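Long-range contacts in nucleoside-diphosphate-sugar epimerase (Pseudomonas aeruginosa, PDB 2X4G), which probably uses a nicotinamide dinucleotide cofactor to carry out redox chemistry on nucleotide sugars: residues E72-F83 with A112-Y123; Y209-I217 with L241-T252. One frame throughout, in Å; residues are numbered along the deposited sequence.

In the fold
Contacts 1 and 2 lie on opposite sides of the chain's centre, with their own centres about 34 Å apart and their nearest atoms about 6 Å apart, yet both reach one mixed sheet. Contact 1 comes first along the chain and is complete before contact 2 begins. It pairs parallel strands 80-83 and 121-124 in the Rossmann part of the fold. Strand 176-185 connects the two regions, running beside 121-124 and pairing also with 213-218 and 238-247, the antiparallel strands of contact 2. Helix 219-232, which leaves contact 2 after strand 213-218, packs back on Ile82 and Leu122 of contact 1. The sheet thus runs continuously from the probable dinucleotide-binding core into the later part of the chain.

Contact 1: residues E72-F83 with A112-Y123; sequences ERALRGLDGVIF and ACLQARVPRILY
Glu72 lies against the aliphatic part of Gln115 where the ends of two helices meet. Its CG and carboxylate pack on Gln115 CB and CG, with Glu72 CD 3.4 Å from Gln115 CB. The carboxylate and amide planes stand 76° apart. One turn on, Leu75 meets helix 98-116 at two points. Its CB rests on Ala116 CB at 3.5 Å, while CD1 touches Ala112 CB at 3.7 Å and passes near Cys113 SG; having CG anti to the carbonyl carbon (chi1 -63°) carries CD1 to Ala112 and Cys113 of this helix. Val118 CG2 also touches Leu75 CB. Arg117, with positive phi, ends helix 98-116 in a Schellman motif and turns the chain toward the sheet.

Val81 continues the apolar layer. Its CG1 lies alongside Ile121 CG1, 3.8 Å away, both side chains pointing the same way, and also meets Val118 CG1. Phe83 and Tyr123 follow on this face, rim to rim, and helix 98-116 packs over it through Phe109. Ile82 and Leu122 occupy the other face, where Leu230 of helix 219-232 packs on both.

The backbones are laced by Val81 N to Arg120 O (3.0 Å), Leu122 N to Val81 O (3.0 Å) and Phe83 N to Leu122 O (2.9 Å), the strand segments running 9° from parallel. Strand 80-83, helix 98-116 and strand 121-124 together form a beta-alpha-beta crossover, the repeating element of the Rossmann fold.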
loop_
_atom_site.group_PDB
_atom_site.type_symbol
_atom_site.label_atom_id
_atom_site.label_comp_id
_atom_site.label_asym_id
_atom_site.label_seq_id
_atom_site.Cartn_x
_atom_site.Cartn_y
_atom_site.Cartn_z
ATOM N N GLU A 72 -27.719 -24.115 7.278
ATOM C CA GLU A 72 -28.982 -24.511 7.896
ATOM C C GLU A 72 -28.869 -25.859 8.545
ATOM O O GLU A 72 -29.367 -26.077 9.637
ATOM C CB GLU A 72 -30.072 -24.642 6.846
ATOM C CG GLU A 72 -30.915 -23.424 6.601
ATOM C CD GLU A 72 -32.185 -23.782 5.819
ATOM O OE1 GLU A 72 -33.038 -24.493 6.397
ATOM O OE2 GLU A 72 -32.328 -23.369 4.642
ATOM N N ARG A 73 -28.258 -26.783 7.825
ATOM C CA ARG A 73 -28.102 -28.136 8.316
ATOM C C ARG A 73 -27.096 -28.140 9.477
ATOM O O ARG A 73 -27.347 -28.755 10.513
ATOM C CB ARG A 73 -27.662 -29.068 7.177
ATOM C CG ARG A 73 -27.537 -30.560 7.567
ATOM C CD ARG A 73 -26.469 -31.258 6.713
ATOM N NE ARG A 73 -26.891 -31.335 5.312
ATOM C CZ ARG A 73 -26.091 -31.565 4.263
ATOM N NH1 ARG A 73 -24.774 -31.734 4.418
ATOM N NH2 ARG A 73 -26.620 -31.625 3.039
ATOM N N ALA A 74 -25.982 -27.436 9.322
ATOM C CA ALA A 74 -24.994 -27.355 10.393
ATOM C C ALA A 74 -25.503 -26.609 11.633
ATOM O O ALA A 74 -24.993 -26.822 12.728
ATOM C CB ALA A 74 -23.714 -26.723 9.886
ATOM N N LEU A 75 -26.495 -25.742 11.461
ATOM C CA LEU A 75 -27.079 -24.997 12.576
ATOM C C LEU A 75 -28.309 -25.674 13.219
ATOM O O LEU A 75 -28.971 -25.088 14.086
ATOM C CB LEU A 75 -27.460 -23.595 12.108
ATOM C CG LEU A 75 -26.307 -22.701 11.649
ATOM C CD1 LEU A 75 -26.883 -21.493 10.963
ATOM C CD2 LEU A 75 -25.380 -22.279 12.799
ATOM N N ARG A 76 -28.620 -26.904 12.808
ATOM C CA ARG A 76 -29.741 -27.642 13.389
ATOM C C ARG A 76 -29.454 -27.987 14.869
ATOM O O ARG A 76 -28.318 -28.320 15.232
ATOM C CB ARG A 76 -30.008 -28.926 12.584
ATOM C CG ARG A 76 -29.013 -30.067 12.863
ATOM C CD ARG A 76 -29.054 -31.174 11.808
ATOM N NE ARG A 76 -28.068 -32.230 12.079
ATOM C CZ ARG A 76 -26.797 -32.233 11.669
ATOM N NH1 ARG A 76 -26.286 -31.247 10.931
ATOM N NH2 ARG A 76 -26.014 -33.251 11.989
ATOM N N GLY A 77 -30.493 -27.889 15.700
ATOM C CA GLY A 77 -30.502 -28.482 17.033
ATOM C C GLY A 77 -29.452 -27.947 17.977
ATOM O O GLY A 77 -28.873 -28.702 18.768
ATOM N N LEU A 78 -29.211 -26.644 17.880
ATOM C CA LEU A 78 -28.272 -25.960 18.731
ATOM C C LEU A 78 -29.016 -25.132 19.749
ATOM O O LEU A 78 -30.114 -24.627 19.463
ATOM C CB LEU A 78 -27.418 -25.012 17.912
ATOM C CG LEU A 78 -26.463 -25.580 16.865
ATOM C CD1 LEU A 78 -25.787 -24.396 16.184
ATOM C CD2 LEU A 78 -25.434 -26.539 17.457
ATOM N N ASP A 79 -28.415 -24.965 20.928
ATOM C CA ASP A 79 -28.895 -23.959 21.873
ATOM C C ASP A 79 -28.207 -22.595 21.682
ATOM O O ASP A 79 -28.614 -21.618 22.276
ATOM C CB ASP A 79 -28.709 -24.434 23.302
ATOM C CG ASP A 79 -29.492 -25.687 23.607
ATOM O OD1 ASP A 79 -30.621 -25.550 24.105
ATOM O OD2 ASP A 79 -28.982 -26.799 23.357
ATOM N N GLY A 80 -27.168 -22.518 20.862
ATOM C CA GLY A 80 -26.541 -21.222 20.544
ATOM C C GLY A 80 -25.357 -21.324 19.582
ATOM O O GLY A 80 -24.876 -22.420 19.308
ATOM N N VAL A 81 -24.883 -20.182 19.077
ATOM C CA VAL A 81 -23.778 -20.154 18.116
ATOM C C VAL A 81 -22.902 -18.897 18.233
ATOM O O VAL A 81 -23.397 -17.771 18.276
ATOM C CB VAL A 81 -24.317 -20.285 16.671
ATOM C CG1 VAL A 81 -25.179 -19.078 16.284
ATOM C CG2 VAL A 81 -23.166 -20.496 15.686
ATOM N N ILE A 82 -21.598 -19.092 18.273
ATOM C CA ILE A 82 -20.662 -17.980 18.216
ATOM C C ILE A 82 -20.123 -17.833 16.794
ATOM O O ILE A 82 -19.698 -18.809 16.198
ATOM C CB ILE A 82 -19.484 -18.186 19.185
ATOM C CG1 ILE A 82 -19.998 -18.206 20.625
ATOM C CG2 ILE A 82 -18.454 -17.079 19.017
ATOM C CD1 ILE A 82 -18.962 -18.583 21.663
ATOM N N PHE A 83 -20.140 -16.614 16.266
ATOM C CA PHE A 83 -19.594 -16.320 14.939
ATOM C C PHE A 83 -18.302 -15.496 15.025
ATOM O O PHE A 83 -18.350 -14.321 15.373
ATOM C CB PHE A 83 -20.636 -15.571 14.100
ATOM C CG PHE A 83 -20.203 -15.315 12.695
ATOM C CD1 PHE A 83 -20.524 -16.199 11.692
ATOM C CD2 PHE A 83 -19.469 -14.183 12.373
ATOM C CE1 PHE A 83 -20.121 -15.965 10.382
ATOM C CE2 PHE A 83 -19.066 -13.927 11.067
ATOM C CZ PHE A 83 -19.386 -14.826 10.072
ATOM N N ALA A 112 -29.309 -18.258 7.444
ATOM C CA ALA A 112 -29.409 -19.656 7.904
ATOM C C ALA A 112 -29.835 -19.782 9.359
ATOM O O ALA A 112 -30.483 -20.757 9.714
ATOM C CB ALA A 112 -28.119 -20.396 7.681
ATOM N N CYS A 113 -29.476 -18.801 10.194
ATOM C CA CYS A 113 -29.867 -18.797 11.598
ATOM C C CYS A 113 -31.370 -18.666 11.749
ATOM O O CYS A 113 -31.953 -19.253 12.655
ATOM C CB CYS A 113 -29.197 -17.644 12.362
ATOM S SG CYS A 113 -27.443 -17.853 12.794
ATOM N N LEU A 114 -31.983 -17.860 10.892
ATOM C CA LEU A 114 -33.434 -17.716 10.876
ATOM C C LEU A 114 -34.126 -19.030 10.506
ATOM O O LEU A 114 -35.053 -19.439 11.188
ATOM C CB LEU A 114 -33.846 -16.616 9.898
ATOM C CG LEU A 114 -35.297 -16.133 9.855
ATOM C CD1 LEU A 114 -35.901 -15.882 11.255
ATOM C CD2 LEU A 114 -35.350 -14.871 9.023
ATOM N N GLN A 115 -33.677 -19.697 9.449
ATOM C CA GLN A 115 -34.259 -20.986 9.041
ATOM C C GLN A 115 -34.004 -22.139 10.017
ATOM O O GLN A 115 -34.864 -22.998 10.193
ATOM C CB GLN A 115 -33.729 -21.429 7.663
ATOM C CG GLN A 115 -34.130 -20.561 6.478
ATOM C CD GLN A 115 -35.636 -20.443 6.310
ATOM O OE1 GLN A 115 -36.188 -19.354 6.448
ATOM N NE2 GLN A 115 -36.309 -21.566 6.025
ATOM N N ALA A 116 -32.817 -22.193 10.614
ATOM C CA ALA A 116 -32.481 -23.262 11.573
ATOM C C ALA A 116 -33.157 -23.038 12.923
ATOM O O ALA A 116 -33.213 -23.950 13.750
ATOM C CB ALA A 116 -30.985 -23.356 11.762
ATOM N N ARG A 117 -33.659 -21.816 13.124
ATOM C CA ARG A 117 -34.347 -21.397 14.350
ATOM C C ARG A 117 -33.417 -21.426 15.557
ATOM O O ARG A 117 -33.820 -21.820 16.632
ATOM C CB ARG A 117 -35.646 -22.204 14.579
ATOM C CG ARG A 117 -36.906 -21.377 14.372
ATOM C CD ARG A 117 -38.200 -22.234 14.235
ATOM N NE ARG A 117 -39.390 -21.521 14.746
ATOM C CZ ARG A 117 -40.667 -21.913 14.608
ATOM N NH1 ARG A 117 -40.973 -23.035 13.954
ATOM N NH2 ARG A 117 -41.657 -21.175 15.125
ATOM N N VAL A 118 -32.176 -20.981 15.373
ATOM C CA VAL A 118 -31.209 -20.903 16.487
ATOM C C VAL A 118 -31.705 -19.866 17.490
ATOM O O VAL A 118 -32.031 -18.749 17.090
ATOM C CB VAL A 118 -29.804 -20.458 16.044
ATOM C CG1 VAL A 118 -28.869 -20.470 17.241
ATOM C CG2 VAL A 118 -29.255 -21.338 14.928
ATOM N N PRO A 119 -31.749 -20.225 18.791
ATOM C CA PRO A 119 -32.355 -19.328 19.775
ATOM C C PRO A 119 -31.461 -18.203 20.251
ATOM O O PRO A 119 -31.966 -17.242 20.804
ATOM C CB PRO A 119 -32.682 -20.252 20.961
ATOM C CG PRO A 119 -31.947 -21.528 20.729
ATOM C CD PRO A 119 -31.192 -21.433 19.430
ATOM N N ARG A 120 -30.160 -18.310 20.007
ATOM C CA ARG A 120 -29.155 -17.527 20.716
ATOM C C ARG A 120 -27.924 -17.366 19.806
ATOM O O ARG A 120 -27.283 -18.353 19.461
ATOM C CB ARG A 120 -28.826 -18.335 21.967
ATOM C CG ARG A 120 -28.425 -17.589 23.195
ATOM C CD ARG A 120 -29.503 -16.719 23.840
ATOM N NE ARG A 120 -28.796 -15.712 24.625
ATOM C CZ ARG A 120 -29.307 -14.586 25.096
ATOM N NH1 ARG A 120 -30.591 -14.291 24.921
ATOM N NH2 ARG A 120 -28.511 -13.763 25.777
ATOM N N ILE A 121 -27.628 -16.143 19.366
ATOM C CA ILE A 121 -26.538 -15.891 18.406
ATOM C C ILE A 121 -25.635 -14.766 18.916
ATOM O O ILE A 121 -26.108 -13.680 19.229
ATOM C CB ILE A 121 -27.088 -15.455 17.000
ATOM C CG1 ILE A 121 -27.999 -16.519 16.380
ATOM C CG2 ILE A 121 -25.970 -15.178 16.026
ATOM C CD1 ILE A 121 -29.222 -15.931 15.654
ATOM N N LEU A 122 -24.335 -15.018 19.008
ATOM C CA LEU A 122 -23.375 -13.974 19.384
ATOM C C LEU A 122 -22.458 -13.736 18.207
ATOM O O LEU A 122 -21.857 -14.680 17.674
ATOM C CB LEU A 122 -22.539 -14.356 20.616
ATOM C CG LEU A 122 -21.461 -13.343 21.027
ATOM C CD1 LEU A 122 -22.056 -12.189 21.804
ATOM C CD2 LEU A 122 -20.404 -14.005 21.850
ATOM N N TYR A 123 -22.357 -12.471 17.817
ATOM C CA TYR A 123 -21.534 -12.063 16.709
ATOM C C TYR A 123 -20.336 -11.348 17.298
ATOM O O TYR A 123 -20.482 -10.508 18.183
ATOM C CB TYR A 123 -22.314 -11.136 15.772
ATOM C CG TYR A 123 -21.396 -10.407 14.855
ATOM C CD1 TYR A 123 -20.961 -9.133 15.161
ATOM C CD2 TYR A 123 -20.890 -11.020 13.722
ATOM C CE1 TYR A 123 -20.070 -8.462 14.343
ATOM C CE2 TYR A 123 -19.994 -10.365 12.900
ATOM C CZ TYR A 123 -19.592 -9.084 13.220
ATOM O OH TYR A 123 -18.702 -8.417 12.425
#

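Contact 2: residues Y209-I217 with L241-T252; sequences YVAGQRNVI and LTGHNLEMADLT
The Tyr209 ring carries Ala249 over one face, the alanine CA standing 4.1 Å from the ring centroid in a CH-pi contact, while Ala249 CB reaches the hydroxyl end. Met248 O lies on the same face, 4.3 Å above the plane of the Tyr209 ring and offset toward its rim. Thr252 crosses the tyrosine at about a right angle, with Thr252 OG1 near Tyr209 CB, so the phenol lies along the first turn of helix 248-259. A chi1 of 70°, which sets the ring between backbone N and carbonyl carbon, turns it toward that helix.

The second flat group, the Asn215 amide, is gripped at both ends. OD1 takes the Gly243 N-H in its carbonyl plane, on a lone pair, at 3.0 Å; ND2 donates to Asn245 OD1 at 2.9 Å, approaching from above the carbonyl plane of that second amide. The two amide planes are 65° apart. These bonds fix the rotation of the buried amide, and Asn245 OD1 also accepts from Leu306 N. The Arg214 guanidinium has Met248 CE near its edge, though that methyl's position is doubtful, and Arg214 NH1 is hydrogen-bonded to Tyr128 OH.

Between the strands, Arg214 and Leu246 form one hydrogen-bonded pair, with Leu246 N 2.8 Å from Arg214 O. Val216 and His244 form another, with His244 N 2.7 Å from Val216 O. Val216 CG2 touches Leu246 CD2 at 4.1 Å, on the face that Leu323 of helix 323-336 also packs against. Beyond the strand, Met248 N binds Gly212 O at 2.9 Å, anchoring the helix start just after Glu247 at the N-cap position. The arrangement is a twisted antiparallel strand pair, its members linked through helix 219-232, extending the otherwise parallel Rossmann sheet and leading into helix 248-259.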
loop_
_atom_site.group_PDB
_atom_site.type_symbol
_atom_site.label_atom_id
_atom_site.label_comp_id
_atom_site.label_asym_id
_atom_site.label_seq_id
_atom_site.Cartn_x
_atom_site.Cartn_y
_atom_site.Cartn_z
ATOM N N TYR A 209 7.585 2.067 17.363
ATOM C CA TYR A 209 6.125 2.041 17.547
ATOM C C TYR A 209 5.589 3.463 17.441
ATOM O O TYR A 209 6.355 4.423 17.565
ATOM C CB TYR A 209 5.762 1.504 18.937
ATOM C CG TYR A 209 6.119 2.472 20.050
ATOM C CD1 TYR A 209 7.402 2.501 20.586
ATOM C CD2 TYR A 209 5.186 3.375 20.544
ATOM C CE1 TYR A 209 7.741 3.391 21.606
ATOM C CE2 TYR A 209 5.522 4.284 21.564
ATOM C CZ TYR A 209 6.806 4.285 22.088
ATOM O OH TYR A 209 7.175 5.177 23.085
ATOM N N VAL A 210 4.278 3.594 17.252
ATOM C CA VAL A 210 3.608 4.890 17.236
ATOM C C VAL A 210 2.697 5.052 18.456
ATOM O O VAL A 210 1.913 4.161 18.772
ATOM C CB VAL A 210 2.776 5.063 15.945
ATOM C CG1 VAL A 210 1.733 6.166 16.106
ATOM C CG2 VAL A 210 3.691 5.380 14.776
ATOM N N ALA A 211 2.778 6.210 19.114
ATOM C CA ALA A 211 1.996 6.481 20.332
ATOM C C ALA A 211 0.520 6.158 20.128
ATOM O O ALA A 211 -0.047 6.408 19.054
ATOM C CB ALA A 211 2.169 7.945 20.779
ATOM N N GLY A 212 -0.102 5.598 21.158
ATOM C CA GLY A 212 -1.506 5.202 21.057
ATOM C C GLY A 212 -2.038 4.465 22.274
ATOM O O GLY A 212 -1.290 3.841 23.031
ATOM N N GLN A 213 -3.347 4.536 22.449
ATOM C CA GLN A 213 -3.996 3.906 23.578
ATOM C C GLN A 213 -4.646 2.644 23.064
ATOM O O GLN A 213 -5.181 2.638 21.968
ATOM C CB GLN A 213 -5.065 4.839 24.156
ATOM C CG GLN A 213 -4.602 6.262 24.382
ATOM C CD GLN A 213 -5.574 7.028 25.245
ATOM O OE1 GLN A 213 -5.212 7.519 26.335
ATOM N NE2 GLN A 213 -6.833 7.101 24.795
ATOM N N ARG A 214 -4.628 1.584 23.862
ATOM C CA ARG A 214 -5.167 0.299 23.433
ATOM C C ARG A 214 -5.608 -0.546 24.604
ATOM O O ARG A 214 -5.004 -0.482 25.659
ATOM C CB ARG A 214 -4.094 -0.452 22.660
ATOM C CG ARG A 214 -4.637 -1.626 21.884
ATOM C CD ARG A 214 -3.603 -2.201 20.938
ATOM N NE ARG A 214 -3.327 -1.296 19.828
ATOM C CZ ARG A 214 -4.118 -1.135 18.768
ATOM N NH1 ARG A 214 -5.262 -1.814 18.659
ATOM N NH2 ARG A 214 -3.766 -0.273 17.817
ATOM N N ASN A 215 -6.661 -1.333 24.411
ATOM C CA ASN A 215 -7.054 -2.362 25.378
ATOM C C ASN A 215 -6.693 -3.742 24.867
ATOM O O ASN A 215 -7.101 -4.144 23.763
ATOM C CB ASN A 215 -8.541 -2.334 25.693
ATOM C CG ASN A 215 -8.905 -3.247 26.874
ATOM O OD1 ASN A 215 -9.309 -4.389 26.677
ATOM N ND2 ASN A 215 -8.752 -2.743 28.100
ATOM N N VAL A 216 -5.926 -4.452 25.693
ATOM C CA VAL A 216 -5.438 -5.787 25.405
ATOM C C VAL A 216 -6.155 -6.778 26.313
ATOM O O VAL A 216 -6.409 -6.464 27.473
ATOM C CB VAL A 216 -3.927 -5.840 25.650
ATOM C CG1 VAL A 216 -3.424 -7.277 25.772
ATOM C CG2 VAL A 216 -3.227 -5.136 24.530
ATOM N N ILE A 217 -6.492 -7.955 25.788
ATOM C CA ILE A 217 -7.200 -8.979 26.563
ATOM C C ILE A 217 -6.619 -10.361 26.318
ATOM O O ILE A 217 -6.197 -10.700 25.212
ATOM C CB ILE A 217 -8.737 -9.019 26.295
ATOM C CG1 ILE A 217 -9.429 -9.891 27.366
ATOM C CG2 ILE A 217 -9.033 -9.513 24.889
ATOM C CD1 ILE A 217 -10.795 -10.331 27.056
ATOM N N LEU A 241 -15.422 -6.713 26.081
ATOM C CA LEU A 241 -14.740 -7.737 26.839
ATOM C C LEU A 241 -13.295 -7.262 26.902
ATOM O O LEU A 241 -12.587 -7.350 25.932
ATOM C CB LEU A 241 -14.896 -9.098 26.145
ATOM C CG LEU A 241 -16.354 -9.553 25.892
ATOM C CD1 LEU A 241 -16.413 -10.838 25.098
ATOM C CD2 LEU A 241 -17.136 -9.711 27.206
ATOM N N THR A 242 -12.894 -6.734 28.058
ATOM C CA THR A 242 -11.683 -5.934 28.189
ATOM C C THR A 242 -10.721 -6.558 29.155
ATOM O O THR A 242 -11.113 -7.355 29.998
ATOM C CB THR A 242 -12.003 -4.534 28.728
ATOM O OG1 THR A 242 -12.532 -4.641 30.048
ATOM C CG2 THR A 242 -13.032 -3.848 27.872
ATOM N N GLY A 243 -9.456 -6.160 29.042
ATOM C CA GLY A 243 -8.359 -6.729 29.819
ATOM C C GLY A 243 -7.617 -5.617 30.506
ATOM O O GLY A 243 -7.967 -5.252 31.626
ATOM N N HIS A 244 -6.605 -5.069 29.834
ATOM C CA HIS A 244 -5.800 -3.965 30.385
ATOM C C HIS A 244 -5.771 -2.803 29.412
ATOM O O HIS A 244 -5.521 -3.002 28.217
ATOM C CB HIS A 244 -4.371 -4.418 30.660
ATOM C CG HIS A 244 -4.286 -5.582 31.594
ATOM N ND1 HIS A 244 -3.932 -6.849 31.173
ATOM C CD2 HIS A 244 -4.554 -5.685 32.917
ATOM C CE1 HIS A 244 -3.968 -7.675 32.202
ATOM N NE2 HIS A 244 -4.344 -6.995 33.271
ATOM N N ASN A 245 -6.045 -1.598 29.919
ATOM C CA ASN A 245 -5.813 -0.388 29.148
ATOM C C ASN A 245 -4.341 -0.033 29.219
ATOM O O ASN A 245 -3.750 -0.028 30.276
ATOM C CB ASN A 245 -6.665 0.750 29.661
ATOM C CG ASN A 245 -8.117 0.528 29.400
ATOM O OD1 ASN A 245 -8.523 0.144 28.318
ATOM N ND2 ASN A 245 -8.902 0.767 30.384
ATOM N N LEU A 246 -3.756 0.252 28.072
ATOM C CA LEU A 246 -2.323 0.183 27.916
ATOM C C LEU A 246 -1.839 1.207 26.912
ATOM O O LEU A 246 -2.382 1.301 25.821
ATOM C CB LEU A 246 -2.004 -1.209 27.364
ATOM C CG LEU A 246 -0.892 -2.009 28.005
ATOM C CD1 LEU A 246 -0.974 -1.918 29.517
ATOM C CD2 LEU A 246 -1.042 -3.423 27.554
ATOM N N GLU A 247 -0.811 1.960 27.257
ATOM C CA GLU A 247 -0.104 2.733 26.253
ATOM C C GLU A 247 0.703 1.761 25.361
ATOM O O GLU A 247 1.227 0.749 25.834
ATOM C CB GLU A 247 0.817 3.766 26.927
ATOM C CG GLU A 247 0.098 4.929 27.644
ATOM C CD GLU A 247 -0.457 5.967 26.686
ATOM O OE1 GLU A 247 -0.312 5.772 25.464
ATOM O OE2 GLU A 247 -1.040 6.978 27.139
ATOM N N MET A 248 0.794 2.068 24.073
ATOM C CA MET A 248 1.608 1.279 23.159
ATOM C C MET A 248 3.073 1.299 23.532
ATOM O O MET A 248 3.791 0.346 23.233
ATOM C CB MET A 248 1.452 1.765 21.717
ATOM C CG MET A 248 0.257 1.183 20.985
ATOM S SD MET A 248 0.529 -0.550 20.512
ATOM C CE MET A 248 -0.290 -1.338 21.886
ATOM N N ALA A 249 3.530 2.388 24.149
ATOM C CA ALA A 249 4.881 2.445 24.709
ATOM C C ALA A 249 5.112 1.306 25.705
ATOM O O ALA A 249 6.140 0.648 25.677
ATOM C CB ALA A 249 5.096 3.774 25.393
ATOM N N ASP A 250 4.140 1.079 26.577
ATOM C CA ASP A 250 4.282 0.124 27.672
ATOM C C ASP A 250 4.063 -1.335 27.213
ATOM O O ASP A 250 4.768 -2.237 27.656
ATOM C CB ASP A 250 3.338 0.510 28.832
ATOM C CG ASP A 250 3.692 1.890 29.459
ATOM O OD1 ASP A 250 4.885 2.181 29.696
ATOM O OD2 ASP A 250 2.768 2.686 29.734
ATOM N N LEU A 251 3.114 -1.559 26.309
ATOM C CA LEU A 251 2.947 -2.874 25.693
ATOM C C LEU A 251 4.184 -3.277 24.885
ATOM O O LEU A 251 4.653 -4.422 24.935
ATOM C CB LEU A 251 1.733 -2.878 24.772
ATOM C CG LEU A 251 1.509 -4.177 24.003
ATOM C CD1 LEU A 251 1.262 -5.276 24.992
ATOM C CD2 LEU A 251 0.364 -4.028 22.991
ATOM N N THR A 252 4.680 -2.337 24.105
ATOM C CA THR A 252 5.922 -2.494 23.396
ATOM C C THR A 252 7.025 -2.845 24.354
ATOM O O THR A 252 7.832 -3.730 24.090
ATOM C CB THR A 252 6.252 -1.170 22.699
ATOM O OG1 THR A 252 5.765 -1.251 21.365
ATOM C CG2 THR A 252 7.748 -0.838 22.706
#